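Local coordinates for protein cyclic GMP-AMP synthase-like receptor (PDB 7LT2) that senses double-stranded RNA and responds by synthesising the second messenger 2',3'-cGAMP from ATP and GTP in innate immune defence, at residues Phe95-Leu100 / Val233-Arg238; Leu141-Leu146 / Pro175-Gly180; Thr283-Ile288 / Ser295-Ser300; Glu314-Gln319 / Asn330-Leu335. One frame throughout, in Å; residues are numbered along the deposited sequence.

Interaction 1. Residues Phe95-Leu100 / Val233-Arg238; sequences FVWLKL and VNPQGR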
loop_
_atom_site.group_PDB
_atom_site.type_symbol
_atom_site.label_atom_id
_atom_site.label_comp_id
_atom_site.label_asym_id
_atom_site.label_seq_id
_atom_site.Cartn_x
_atom_site.Cartn_y
_atom_site.Cartn_z
ATOM N N PHE A 95 5.779 13.511 8.363
ATOM C CA PHE A 95 4.871 13.190 9.453
ATOM C C PHE A 95 4.171 14.449 9.942
ATOM O O PHE A 95 4.708 15.556 9.849
ATOM C CB PHE A 95 5.621 12.516 10.610
ATOM C CG PHE A 95 6.216 11.192 10.236
ATOM C CD1 PHE A 95 7.453 11.125 9.618
ATOM C CD2 PHE A 95 5.528 10.015 10.483
ATOM C CE1 PHE A 95 8.000 9.908 9.259
ATOM C CE2 PHE A 95 6.073 8.794 10.129
ATOM C CZ PHE A 95 7.309 8.742 9.515
ATOM N N VAL A 96 2.961 14.266 10.467
ATOM C CA VAL A 96 2.119 15.378 10.880
ATOM C C VAL A 96 1.552 15.104 12.266
ATOM O O VAL A 96 1.515 13.967 12.742
ATOM C CB VAL A 96 0.972 15.638 9.880
ATOM C CG1 VAL A 96 1.526 15.948 8.487
ATOM C CG2 VAL A 96 0.029 14.442 9.834
ATOM N N TRP A 97 1.113 16.180 12.913
ATOM C CA TRP A 97 0.314 16.114 14.125
ATOM C C TRP A 97 -1.109 16.552 13.807
ATOM O O TRP A 97 -1.342 17.328 12.875
ATOM C CB TRP A 97 0.894 17.004 15.231
ATOM C CG TRP A 97 2.213 16.542 15.765
ATOM C CD1 TRP A 97 2.894 15.416 15.413
ATOM C CD2 TRP A 97 3.012 17.200 16.758
ATOM N NE1 TRP A 97 4.067 15.330 16.126
ATOM C CE2 TRP A 97 4.163 16.414 16.956
ATOM C CE3 TRP A 97 2.864 18.379 17.496
ATOM C CZ2 TRP A 97 5.163 16.767 17.863
ATOM C CZ3 TRP A 97 3.859 18.729 18.398
ATOM C CH2 TRP A 97 4.992 17.926 18.572
ATOM N N LEU A 98 -2.061 16.050 14.588
ATOM C CA LEU A 98 -3.469 16.367 14.385
ATOM C C LEU A 98 -4.089 16.654 15.742
ATOM O O LEU A 98 -4.104 15.782 16.614
ATOM C CB LEU A 98 -4.195 15.213 13.680
ATOM C CG LEU A 98 -5.554 15.450 13.003
ATOM C CD1 LEU A 98 -6.684 15.611 14.007
ATOM C CD2 LEU A 98 -5.510 16.647 12.063
ATOM N N LYS A 99 -4.599 17.867 15.923
ATOM C CA LYS A 99 -5.256 18.231 17.166
ATOM C C LYS A 99 -6.649 18.765 16.869
ATOM O O LYS A 99 -6.947 19.219 15.761
ATOM C CB LYS A 99 -4.440 19.267 17.963
ATOM C CG LYS A 99 -4.162 20.568 17.234
ATOM C CD LYS A 99 -3.506 21.575 18.173
ATOM C CE LYS A 99 -2.853 22.718 17.409
ATOM N NZ LYS A 99 -3.829 23.504 16.604
ATOM N N LEU A 100 -7.515 18.678 17.868
ATOM C CA LEU A 100 -8.884 19.161 17.761
ATOM C C LEU A 100 -9.022 20.407 18.623
ATOM O O LEU A 100 -8.661 20.389 19.804
ATOM C CB LEU A 100 -9.892 18.093 18.201
ATOM C CG LEU A 100 -10.134 16.851 17.333
ATOM C CD1 LEU A 100 -8.935 15.909 17.323
ATOM C CD2 LEU A 100 -11.382 16.115 17.802
ATOM N N VAL A 233 10.986 9.090 18.733
ATOM C CA VAL A 233 10.621 10.500 18.680
ATOM C C VAL A 233 9.752 10.816 19.892
ATOM O O VAL A 233 9.161 9.930 20.513
ATOM C CB VAL A 233 9.884 10.888 17.373
ATOM C CG1 VAL A 233 10.106 12.360 17.055
ATOM C CG2 VAL A 233 10.335 10.021 16.203
ATOM N N ASN A 234 9.687 12.103 20.231
ATOM C CA ASN A 234 8.910 12.587 21.361
ATOM C C ASN A 234 8.166 13.841 20.924
ATOM O O ASN A 234 8.748 14.692 20.235
ATOM C CB ASN A 234 9.806 12.899 22.569
ATOM C CG ASN A 234 9.016 13.339 23.786
ATOM O OD1 ASN A 234 8.718 14.523 23.954
ATOM N ND2 ASN A 234 8.668 12.384 24.643
ATOM N N PRO A 235 6.886 13.996 21.307
ATOM C CA PRO A 235 6.090 13.098 22.155
ATOM C C PRO A 235 5.616 11.820 21.467
ATOM O O PRO A 235 5.256 11.816 20.287
ATOM C CB PRO A 235 4.891 13.965 22.546
ATOM C CG PRO A 235 4.753 14.922 21.435
ATOM C CD PRO A 235 6.145 15.224 20.973
ATOM N N GLN A 236 5.618 10.741 22.242
ATOM C CA GLN A 236 5.217 9.434 21.744
ATOM C C GLN A 236 3.738 9.439 21.373
ATOM O O GLN A 236 2.897 9.927 22.134
ATOM C CB GLN A 236 5.505 8.375 22.808
ATOM C CG GLN A 236 5.282 6.936 22.385
ATOM C CD GLN A 236 5.799 5.953 23.421
ATOM O OE1 GLN A 236 6.998 5.903 23.701
ATOM N NE2 GLN A 236 4.895 5.174 24.005
ATOM N N GLY A 237 3.426 8.908 20.191
ATOM C CA GLY A 237 2.053 8.733 19.762
ATOM C C GLY A 237 1.466 9.861 18.942
ATOM O O GLY A 237 0.400 9.673 18.338
ATOM N N ARG A 238 2.120 11.023 18.888
ATOM C CA ARG A 238 1.566 12.159 18.157
ATOM C C ARG A 238 1.866 12.136 16.666
ATOM O O ARG A 238 1.211 12.864 15.912
ATOM C CB ARG A 238 2.099 13.475 18.721
ATOM C CG ARG A 238 1.309 14.023 19.872
ATOM C CD ARG A 238 1.626 15.489 20.050
ATOM N NE ARG A 238 1.275 15.955 21.382
ATOM C CZ ARG A 238 1.614 17.138 21.869
ATOM N NH1 ARG A 238 2.325 17.999 21.158
ATOM N NH2 ARG A 238 1.230 17.468 23.098
HETATM O O HOH W 1 -1.225 14.091 16.681
#
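Trp97 and Arg238 make the tight core of this contact: the methylene groups of the arginine run along one face of the indole. Arg238 CB stands over the five-membered ring of Trp97 in a CH-pi contact, 3.9 Å from its centroid and 15° off the normal. Further along, the extended chain of Arg238 carries its guanidinium to the six-membered ring, where CZ lies 4.8 Å from the centroid, an off-centre cation-pi contact. The two planes are 86° apart, so the guanidinium presents an edge, with Arg238 NH1 3.2 Å from Trp97 CZ3. Phe128 makes a second cation-pi contact with the same arginine.

Trp97 belongs to strand 95-100 of the nucleotidyltransferase sheet, and Arg238 ends a type II beta turn, Pro235 to Arg238, in the loop leading into strand 240-243, the antiparallel neighbour of 95-100. Gly237 fits the turn with its positive phi of 93°.

Pro235, which follows a cis peptide bond, adds a smaller contact at the CZ2-CH2 end of the indole, its CD 3.6 Å from Trp97 CZ2. No direct hydrogen bond joins the two segments. A water bridges them instead, accepting from Leu98 N at 3.0 Å and bonded to Arg238 O at 2.8 Å. On either side of the proline in sequence, Asn234 and Gln236 are exposed to solvent, and neither touches the strand.

Interaction 2. Residues Leu141-Leu146 / Pro175-Gly180; sequences LVQKTL and PAMTLG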
loop_
_atom_site.group_PDB
_atom_site.type_symbol
_atom_site.label_atom_id
_atom_site.label_comp_id
_atom_site.label_asym_id
_atom_site.label_seq_id
_atom_site.Cartn_x
_atom_site.Cartn_y
_atom_site.Cartn_z
ATOM N N LEU A 141 -11.998 -3.379 18.721
ATOM C CA LEU A 141 -13.209 -3.499 17.915
ATOM C C LEU A 141 -13.160 -4.724 17.006
ATOM O O LEU A 141 -14.168 -5.420 16.836
ATOM C CB LEU A 141 -13.410 -2.227 17.091
ATOM C CG LEU A 141 -14.567 -2.202 16.096
ATOM C CD1 LEU A 141 -15.891 -2.551 16.775
ATOM C CD2 LEU A 141 -14.633 -0.840 15.435
ATOM N N VAL A 142 -11.997 -5.008 16.419
ATOM C CA VAL A 142 -11.865 -6.191 15.576
ATOM C C VAL A 142 -12.073 -7.466 16.390
ATOM O O VAL A 142 -12.784 -8.382 15.957
ATOM C CB VAL A 142 -10.507 -6.175 14.852
ATOM C CG1 VAL A 142 -10.258 -7.506 14.154
ATOM C CG2 VAL A 142 -10.482 -5.027 13.841
ATOM N N GLN A 143 -11.476 -7.539 17.588
ATOM C CA GLN A 143 -11.683 -8.697 18.458
ATOM C C GLN A 143 -13.155 -8.853 18.819
ATOM O O GLN A 143 -13.712 -9.956 18.758
ATOM C CB GLN A 143 -10.838 -8.561 19.731
ATOM C CG GLN A 143 -9.331 -8.637 19.520
ATOM C CD GLN A 143 -8.830 -10.062 19.366
ATOM O OE1 GLN A 143 -9.615 -11.004 19.294
ATOM N NE2 GLN A 143 -7.513 -10.224 19.315
ATOM N N LYS A 144 -13.796 -7.751 19.214
ATOM C CA LYS A 144 -15.216 -7.785 19.547
ATOM C C LYS A 144 -16.036 -8.330 18.387
ATOM O O LYS A 144 -16.943 -9.148 18.586
ATOM C CB LYS A 144 -15.681 -6.378 19.931
ATOM C CG LYS A 144 -17.077 -6.293 20.513
ATOM C CD LYS A 144 -17.420 -4.846 20.837
ATOM C CE LYS A 144 -18.804 -4.729 21.463
ATOM N NZ LYS A 144 -19.044 -3.328 21.916
ATOM N N THR A 145 -15.709 -7.900 17.166
ATOM C CA THR A 145 -16.437 -8.329 15.975
ATOM C C THR A 145 -16.189 -9.802 15.672
ATOM O O THR A 145 -17.132 -10.553 15.388
ATOM C CB THR A 145 -16.028 -7.453 14.791
ATOM O OG1 THR A 145 -16.332 -6.081 15.082
ATOM C CG2 THR A 145 -16.767 -7.871 13.526
ATOM N N LEU A 146 -14.924 -10.236 15.727
ATOM C CA LEU A 146 -14.601 -11.641 15.477
ATOM C C LEU A 146 -15.391 -12.577 16.389
ATOM O O LEU A 146 -15.804 -13.663 15.964
ATOM C CB LEU A 146 -13.098 -11.866 15.650
ATOM C CG LEU A 146 -12.174 -11.264 14.585
ATOM C CD1 LEU A 146 -10.744 -11.209 15.103
ATOM C CD2 LEU A 146 -12.239 -12.067 13.302
ATOM N N PRO A 175 1.185 -3.535 14.159
ATOM C CA PRO A 175 0.229 -2.591 14.754
ATOM C C PRO A 175 -1.217 -2.912 14.420
ATOM O O PRO A 175 -2.105 -2.665 15.244
ATOM C CB PRO A 175 0.658 -1.241 14.164
ATOM C CG PRO A 175 2.085 -1.441 13.743
ATOM C CD PRO A 175 2.168 -2.863 13.293
ATOM N N ALA A 176 -1.482 -3.466 13.245
ATOM C CA ALA A 176 -2.836 -3.765 12.816
ATOM C C ALA A 176 -3.090 -5.266 12.845
ATOM O O ALA A 176 -2.188 -6.073 12.601
ATOM C CB ALA A 176 -3.095 -3.217 11.407
ATOM N N MET A 177 -4.330 -5.631 13.164
ATOM C CA MET A 177 -4.767 -7.014 13.046
ATOM C C MET A 177 -4.676 -7.467 11.597
ATOM O O MET A 177 -4.926 -6.690 10.675
ATOM C CB MET A 177 -6.211 -7.161 13.529
ATOM C CG MET A 177 -6.415 -6.843 14.992
ATOM S SD MET A 177 -5.678 -8.128 16.003
ATOM C CE MET A 177 -6.416 -9.594 15.278
ATOM N N THR A 178 -4.321 -8.734 11.401
ATOM C CA THR A 178 -4.332 -9.362 10.084
ATOM C C THR A 178 -5.480 -10.358 10.003
ATOM O O THR A 178 -5.664 -11.174 10.912
ATOM C CB THR A 178 -3.008 -10.081 9.799
ATOM O OG1 THR A 178 -1.928 -9.135 9.801
ATOM C CG2 THR A 178 -3.057 -10.809 8.444
ATOM N N LEU A 179 -6.247 -10.291 8.921
ATOM C CA LEU A 179 -7.204 -11.336 8.578
ATOM C C LEU A 179 -6.629 -12.178 7.447
ATOM O O LEU A 179 -6.369 -11.661 6.356
ATOM C CB LEU A 179 -8.549 -10.748 8.151
ATOM C CG LEU A 179 -9.290 -9.849 9.143
ATOM C CD1 LEU A 179 -10.691 -9.494 8.608
ATOM C CD2 LEU A 179 -9.385 -10.477 10.522
ATOM N N GLY A 180 -6.438 -13.469 7.703
ATOM C CA GLY A 180 -6.091 -14.398 6.643
ATOM C C GLY A 180 -7.346 -14.979 6.017
ATOM O O GLY A 180 -8.110 -15.670 6.694
#
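Helix 131-147 packs against the central mixed sheet of the nucleotidyltransferase domain, and here Val142 and Leu146, one helical turn apart, meet Met177 and Leu179, two residues apart on strand 177-183. The short helix and strand segments have N-to-C directions 34° apart and axes 10.4 Å apart. Val142 CG1 touches Met177 CG at 4.0 Å, the valine and methionine lying alongside with their chains pointing opposite ways; the valine methyl is placed there by standing anti to the backbone N (chi1 171°). The methionine is bent at both chi2 and chi3, which curls the chain back on itself, with CE 4.2 Å from Gln143 NE2 at the rim. One turn further on, Leu146 CD2 and Leu179 CD2 meet methyl to methyl at 4.3 Å. Trp170 of the adjoining strand 164-171 packs on Leu146, Met177 and Leu179 alike, and Phe35 of helix 18-42 also lies on Leu146. Within the helix, Leu141 O accepts both Thr145 N and Thr145 OG1, each at 2.9 Å and from opposite faces of the carbonyl plane, which gives the buried hydroxyl's proton an acceptor. Thr178, between the two apolar strand residues, points away from the helix and bonds through OG1 to Asp193 OD1; by similarity, Asp193 is a ligand of the catalytic magnesium. The apolar contacts are all 4.0 Å or longer, so these two segments hold together by dispersion and buried hydrocarbon, without a directional bond between them.

Interaction 3. Residues Thr283-Ile288 / Ser295-Ser300; sequences TVFLHI and SFWNKS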
loop_
_atom_site.group_PDB
_atom_site.type_symbol
_atom_site.label_atom_id
_atom_site.label_comp_id
_atom_site.label_asym_id
_atom_site.label_seq_id
_atom_site.Cartn_x
_atom_site.Cartn_y
_atom_site.Cartn_z
ATOM N N THR A 283 8.782 5.318 -5.809
ATOM C CA THR A 283 9.084 6.740 -5.683
ATOM C C THR A 283 9.940 7.233 -6.842
ATOM O O THR A 283 9.713 8.328 -7.370
ATOM C CB THR A 283 9.781 7.011 -4.348
ATOM O OG1 THR A 283 8.892 6.693 -3.267
ATOM C CG2 THR A 283 10.194 8.474 -4.243
ATOM N N VAL A 284 10.943 6.446 -7.244
ATOM C CA VAL A 284 11.751 6.820 -8.401
ATOM C C VAL A 284 10.864 7.017 -9.627
ATOM O O VAL A 284 11.028 7.983 -10.382
ATOM C CB VAL A 284 12.850 5.770 -8.650
ATOM C CG1 VAL A 284 13.456 5.934 -10.032
ATOM C CG2 VAL A 284 13.932 5.884 -7.583
ATOM N N PHE A 285 9.882 6.134 -9.823
ATOM C CA PHE A 285 9.005 6.276 -10.984
ATOM C C PHE A 285 8.092 7.494 -10.875
ATOM O O PHE A 285 7.785 8.116 -11.897
ATOM C CB PHE A 285 8.190 4.998 -11.204
ATOM C CG PHE A 285 8.891 3.988 -12.067
ATOM C CD1 PHE A 285 9.872 3.168 -11.531
ATOM C CD2 PHE A 285 8.595 3.886 -13.423
ATOM C CE1 PHE A 285 10.534 2.245 -12.324
ATOM C CE2 PHE A 285 9.252 2.966 -14.224
ATOM C CZ PHE A 285 10.225 2.144 -13.674
ATOM N N LEU A 286 7.661 7.866 -9.663
ATOM C CA LEU A 286 6.932 9.124 -9.506
ATOM C C LEU A 286 7.776 10.307 -9.966
ATOM O O LEU A 286 7.278 11.204 -10.654
ATOM C CB LEU A 286 6.490 9.314 -8.052
ATOM C CG LEU A 286 5.468 8.331 -7.479
ATOM C CD1 LEU A 286 5.206 8.636 -6.016
ATOM C CD2 LEU A 286 4.163 8.379 -8.274
ATOM N N HIS A 287 9.063 10.319 -9.604
ATOM C CA HIS A 287 9.953 11.371 -10.086
ATOM C C HIS A 287 10.115 11.313 -11.598
ATOM O O HIS A 287 10.132 12.354 -12.264
ATOM C CB HIS A 287 11.314 11.262 -9.402
ATOM C CG HIS A 287 11.284 11.618 -7.954
ATOM N ND1 HIS A 287 10.903 12.864 -7.505
ATOM C CD2 HIS A 287 11.576 10.892 -6.849
ATOM C CE1 HIS A 287 10.971 12.894 -6.187
ATOM N NE2 HIS A 287 11.379 11.712 -5.764
ATOM N N ILE A 288 10.246 10.107 -12.157
ATOM C CA ILE A 288 10.391 9.971 -13.606
ATOM C C ILE A 288 9.131 10.451 -14.324
ATOM O O ILE A 288 9.211 11.103 -15.373
ATOM C CB ILE A 288 10.743 8.519 -13.979
ATOM C CG1 ILE A 288 12.120 8.150 -13.434
ATOM C CG2 ILE A 288 10.718 8.334 -15.493
ATOM C CD1 ILE A 288 12.515 6.730 -13.722
ATOM N N SER A 295 4.610 11.196 -23.602
ATOM C CA SER A 295 4.865 10.280 -24.707
ATOM C C SER A 295 5.923 9.235 -24.373
ATOM O O SER A 295 6.001 8.213 -25.061
ATOM C CB SER A 295 5.285 11.069 -25.946
ATOM O OG SER A 295 6.404 11.887 -25.656
ATOM N N PHE A 296 6.725 9.462 -23.330
ATOM C CA PHE A 296 7.774 8.510 -22.975
ATOM C C PHE A 296 7.205 7.121 -22.723
ATOM O O PHE A 296 7.808 6.111 -23.110
ATOM C CB PHE A 296 8.524 9.015 -21.743
ATOM C CG PHE A 296 9.517 8.038 -21.186
ATOM C CD1 PHE A 296 10.723 7.811 -21.827
ATOM C CD2 PHE A 296 9.251 7.366 -19.999
ATOM C CE1 PHE A 296 11.644 6.918 -21.306
ATOM C CE2 PHE A 296 10.167 6.473 -19.468
ATOM C CZ PHE A 296 11.368 6.247 -20.123
ATOM N N TRP A 297 6.032 7.048 -22.099
ATOM C CA TRP A 297 5.450 5.774 -21.700
ATOM C C TRP A 297 4.862 4.990 -22.866
ATOM O O TRP A 297 4.437 3.845 -22.670
ATOM C CB TRP A 297 4.399 6.032 -20.620
ATOM C CG TRP A 297 4.984 6.841 -19.490
ATOM C CD1 TRP A 297 4.701 8.140 -19.179
ATOM C CD2 TRP A 297 5.985 6.413 -18.557
ATOM N NE1 TRP A 297 5.451 8.540 -18.101
ATOM C CE2 TRP A 297 6.250 7.502 -17.701
ATOM C CE3 TRP A 297 6.684 5.216 -18.362
ATOM C CZ2 TRP A 297 7.180 7.431 -16.660
ATOM C CZ3 TRP A 297 7.608 5.143 -17.323
ATOM C CH2 TRP A 297 7.847 6.248 -16.486
ATOM N N ASN A 298 4.844 5.559 -24.069
ATOM C CA ASN A 298 4.385 4.849 -25.254
ATOM C C ASN A 298 5.531 4.301 -26.089
ATOM O O ASN A 298 5.287 3.716 -27.150
ATOM C CB ASN A 298 3.499 5.765 -26.105
ATOM C CG ASN A 298 2.199 6.104 -25.406
ATOM O OD1 ASN A 298 1.640 5.270 -24.695
ATOM N ND2 ASN A 298 1.722 7.335 -25.584
ATOM N N LYS A 299 6.769 4.461 -25.631
ATOM C CA LYS A 299 7.900 3.854 -26.310
ATOM C C LYS A 299 7.877 2.342 -26.093
ATOM O O LYS A 299 7.027 1.803 -25.382
ATOM C CB LYS A 299 9.200 4.491 -25.824
ATOM C CG LYS A 299 9.283 5.956 -26.211
ATOM C CD LYS A 299 10.572 6.607 -25.788
ATOM C CE LYS A 299 10.707 7.975 -26.445
ATOM N NZ LYS A 299 12.095 8.507 -26.383
ATOM N N SER A 300 8.806 1.644 -26.740
ATOM C CA SER A 300 8.861 0.198 -26.594
ATOM C C SER A 300 9.106 -0.165 -25.135
ATOM O O SER A 300 9.678 0.614 -24.366
ATOM C CB SER A 300 9.958 -0.397 -27.479
ATOM O OG SER A 300 11.253 -0.141 -26.956
#
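The six-membered end of the Trp297 indole reaches helix 278-291 between Phe285 and Ile288, and its CH2 corner touches both. Ile288 stands roughly perpendicular to the indole, bringing its branch methyl CG2 to 3.7 Å from Trp297 CH2. That methyl lies anti to the backbone N, while CG1 takes the position beside the N (chi1 -66°). The Phe285 and Trp297 ring planes are inclined by about 33°, with Phe285 CD2 3.9 Å from Trp297 CH2 and CE2 4.1 Å from Trp297 CZ3. On the loop side, the Phe296 ring stands steeply to that of its neighbour: its CD2 is 3.5 Å above the Trp297 plane, over the centre of the ring system. The phenyl ring also reaches the helix lightly, Phe296 CE2 lying 4.4 Å from Ile288 CG2. A single 3-10 stretch brings both aromatic residues round to the helix. The connection between the segments carries the manganese site, where Ile289, Glu290 and Lys292 meet the ion and Asp293 is also a binding residue; the Trp297 side chain is about 7 Å from the metal. In the HhH/H2TH-like domain the cluster fills the junction of three helices: Leu258 of helix 258-272 packs on Phe285 and Trp297, Thr308 of helix 301-318 lies on Phe285 and Phe296, and Ser300 OG caps helix 301-318 at Glu303 N.

Interaction 4. Residues Glu314-Gln319 / Asn330-Leu335; sequences EFIADQ and NLIGHL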
loop_
_atom_site.group_PDB
_atom_site.type_symbol
_atom_site.label_atom_id
_atom_site.label_comp_id
_atom_site.label_asym_id
_atom_site.label_seq_id
_atom_site.Cartn_x
_atom_site.Cartn_y
_atom_site.Cartn_z
ATOM N N GLU A 314 20.951 5.922 -11.186
ATOM C CA GLU A 314 21.496 7.233 -10.835
ATOM C C GLU A 314 21.010 7.696 -9.466
ATOM O O GLU A 314 21.762 8.337 -8.722
ATOM C CB GLU A 314 21.136 8.263 -11.906
ATOM C CG GLU A 314 21.729 7.975 -13.273
ATOM C CD GLU A 314 23.245 8.054 -13.288
ATOM O OE1 GLU A 314 23.826 8.639 -12.348
ATOM O OE2 GLU A 314 23.856 7.529 -14.245
ATOM N N PHE A 315 19.750 7.407 -9.126
ATOM C CA PHE A 315 19.264 7.691 -7.777
ATOM C C PHE A 315 20.070 6.930 -6.734
ATOM O O PHE A 315 20.483 7.494 -5.715
ATOM C CB PHE A 315 17.782 7.330 -7.657
ATOM C CG PHE A 315 16.844 8.383 -8.191
ATOM C CD1 PHE A 315 16.444 9.446 -7.396
ATOM C CD2 PHE A 315 16.337 8.290 -9.477
ATOM C CE1 PHE A 315 15.568 10.408 -7.880
ATOM C CE2 PHE A 315 15.463 9.242 -9.965
ATOM C CZ PHE A 315 15.077 10.305 -9.165
ATOM N N ILE A 316 20.289 5.637 -6.970
ATOM C CA ILE A 316 21.034 4.815 -6.021
ATOM C C ILE A 316 22.466 5.317 -5.898
ATOM O O ILE A 316 22.996 5.472 -4.791
ATOM C CB ILE A 316 20.988 3.335 -6.443
ATOM C CG1 ILE A 316 19.547 2.819 -6.464
ATOM C CG2 ILE A 316 21.838 2.486 -5.509
ATOM C CD1 ILE A 316 18.888 2.798 -5.105
ATOM N N ALA A 317 23.114 5.577 -7.038
ATOM C CA ALA A 317 24.483 6.089 -7.021
ATOM C C ALA A 317 24.569 7.421 -6.288
ATOM O O ALA A 317 25.509 7.657 -5.519
ATOM C CB ALA A 317 25.008 6.231 -8.449
ATOM N N ASP A 318 23.597 8.307 -6.517
ATOM C CA ASP A 318 23.537 9.577 -5.803
ATOM C C ASP A 318 23.189 9.396 -4.329
ATOM O O ASP A 318 23.326 10.351 -3.555
ATOM C CB ASP A 318 22.518 10.495 -6.485
ATOM C CG ASP A 318 22.598 11.931 -5.997
ATOM O OD1 ASP A 318 23.699 12.522 -6.042
ATOM O OD2 ASP A 318 21.550 12.475 -5.585
ATOM N N GLN A 319 22.750 8.197 -3.934
ATOM C CA GLN A 319 22.409 7.875 -2.549
ATOM C C GLN A 319 21.292 8.772 -2.017
ATOM O O GLN A 319 21.255 9.107 -0.832
ATOM C CB GLN A 319 23.652 7.929 -1.651
ATOM C CG GLN A 319 24.750 6.994 -2.144
ATOM C CD GLN A 319 25.958 6.932 -1.235
ATOM O OE1 GLN A 319 25.999 7.564 -0.179
ATOM N NE2 GLN A 319 26.961 6.163 -1.649
ATOM N N ASN A 330 14.768 11.883 2.806
ATOM C CA ASN A 330 15.511 10.998 1.908
ATOM C C ASN A 330 15.168 9.557 2.274
ATOM O O ASN A 330 15.569 9.066 3.335
ATOM C CB ASN A 330 17.012 11.263 2.003
ATOM C CG ASN A 330 17.843 10.337 1.116
ATOM O OD1 ASN A 330 17.314 9.536 0.339
ATOM N ND2 ASN A 330 19.159 10.457 1.226
ATOM N N LEU A 331 14.426 8.883 1.392
ATOM C CA LEU A 331 13.908 7.555 1.710
ATOM C C LEU A 331 15.019 6.539 1.949
ATOM O O LEU A 331 14.806 5.548 2.655
ATOM C CB LEU A 331 12.985 7.068 0.591
ATOM C CG LEU A 331 11.699 7.871 0.398
ATOM C CD1 LEU A 331 10.829 7.242 -0.688
ATOM C CD2 LEU A 331 10.935 7.979 1.711
ATOM N N ILE A 332 16.198 6.751 1.375
ATOM C CA ILE A 332 17.318 5.844 1.588
ATOM C C ILE A 332 18.435 6.517 2.383
ATOM O O ILE A 332 19.573 6.049 2.370
ATOM C CB ILE A 332 17.845 5.271 0.261
ATOM C CG1 ILE A 332 18.266 6.391 -0.689
ATOM C CG2 ILE A 332 16.803 4.378 -0.383
ATOM C CD1 ILE A 332 18.903 5.883 -1.972
ATOM N N GLY A 333 18.123 7.610 3.081
ATOM C CA GLY A 333 19.119 8.285 3.893
ATOM C C GLY A 333 19.677 7.431 5.011
ATOM O O GLY A 333 20.772 7.715 5.511
ATOM N N HIS A 334 18.962 6.380 5.405
ATOM C CA HIS A 334 19.398 5.500 6.480
ATOM C C HIS A 334 20.281 4.353 6.002
ATOM O O HIS A 334 20.868 3.658 6.837
ATOM C CB HIS A 334 18.184 4.925 7.214
ATOM C CG HIS A 334 17.294 4.095 6.342
ATOM N ND1 HIS A 334 16.483 4.645 5.372
ATOM C CD2 HIS A 334 17.096 2.757 6.284
ATOM C CE1 HIS A 334 15.822 3.681 4.756
ATOM N NE2 HIS A 334 16.176 2.526 5.290
ATOM N N LEU A 335 20.396 4.136 4.694
ATOM C CA LEU A 335 21.210 3.040 4.182
ATOM C C LEU A 335 22.672 3.453 4.070
ATOM O O LEU A 335 22.988 4.591 3.709
ATOM C CB LEU A 335 20.690 2.577 2.823
ATOM C CG LEU A 335 19.298 1.945 2.839
ATOM C CD1 LEU A 335 18.892 1.559 1.432
ATOM C CD2 LEU A 335 19.269 0.732 3.757
#
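Two backbone N-H groups grip Asn330 OD1, while ND2 of the same amide reaches across the contact to Gln319 O. One grip comes from Ile332 N, 3.2 Å from Asn330 OD1 and well above its carbonyl plane, which makes an Asx turn; the other comes from Ile321 N. The bond from Asn330 ND2 to Gln319 O, also 3.2 Å, is nearly straight at 165° and uses a lone pair in the carbonyl plane. With both ends of the amide engaged, its rotation is fixed. The carbonyl it holds belongs to the residue that leaves helix 301-318 in a Schellman motif, where Gln319 has positive phi and one of the two bonds back into the last turn is Gln319 N to Ile316 O at 2.9 Å. Beside this polar link Ile332 wedges in, its CD1 3.7 Å from Gln319 C and 4.4 Å from Ile316 CD1. A chi1 of 57° sets CG1 over the backbone, flanked by N and C, and directs CD1 at the helix end. Within the HhH/H2TH-like domain, Tyr280 of helix 278-291, an ATP-binding position by similarity, packs on Ile332, and Pro337 and Leu340 of helix 337-354 lie on Gln319.

From the N terminus, interaction 1 opens first, at strand 95-100, and closes 133 residues later at the loop before strand 240-243. Interaction 2 opens and closes within that span, packing helix 131-147 on strand 177-183; both contacts reach the same mixed sheet, but their nearest atoms stay about 12 Å apart. Interactions 3 and 4 follow in series in the HhH/H2TH-like domain, each closing a short loop: one spans the link from helix 278-291 to helix 301-318, the other the link from there to helix 337-354. These two touch, Val284 CG1 packing 3.8 Å from Phe315 CD2. Interaction 2 lies across the chain's centre from both 3 and 4.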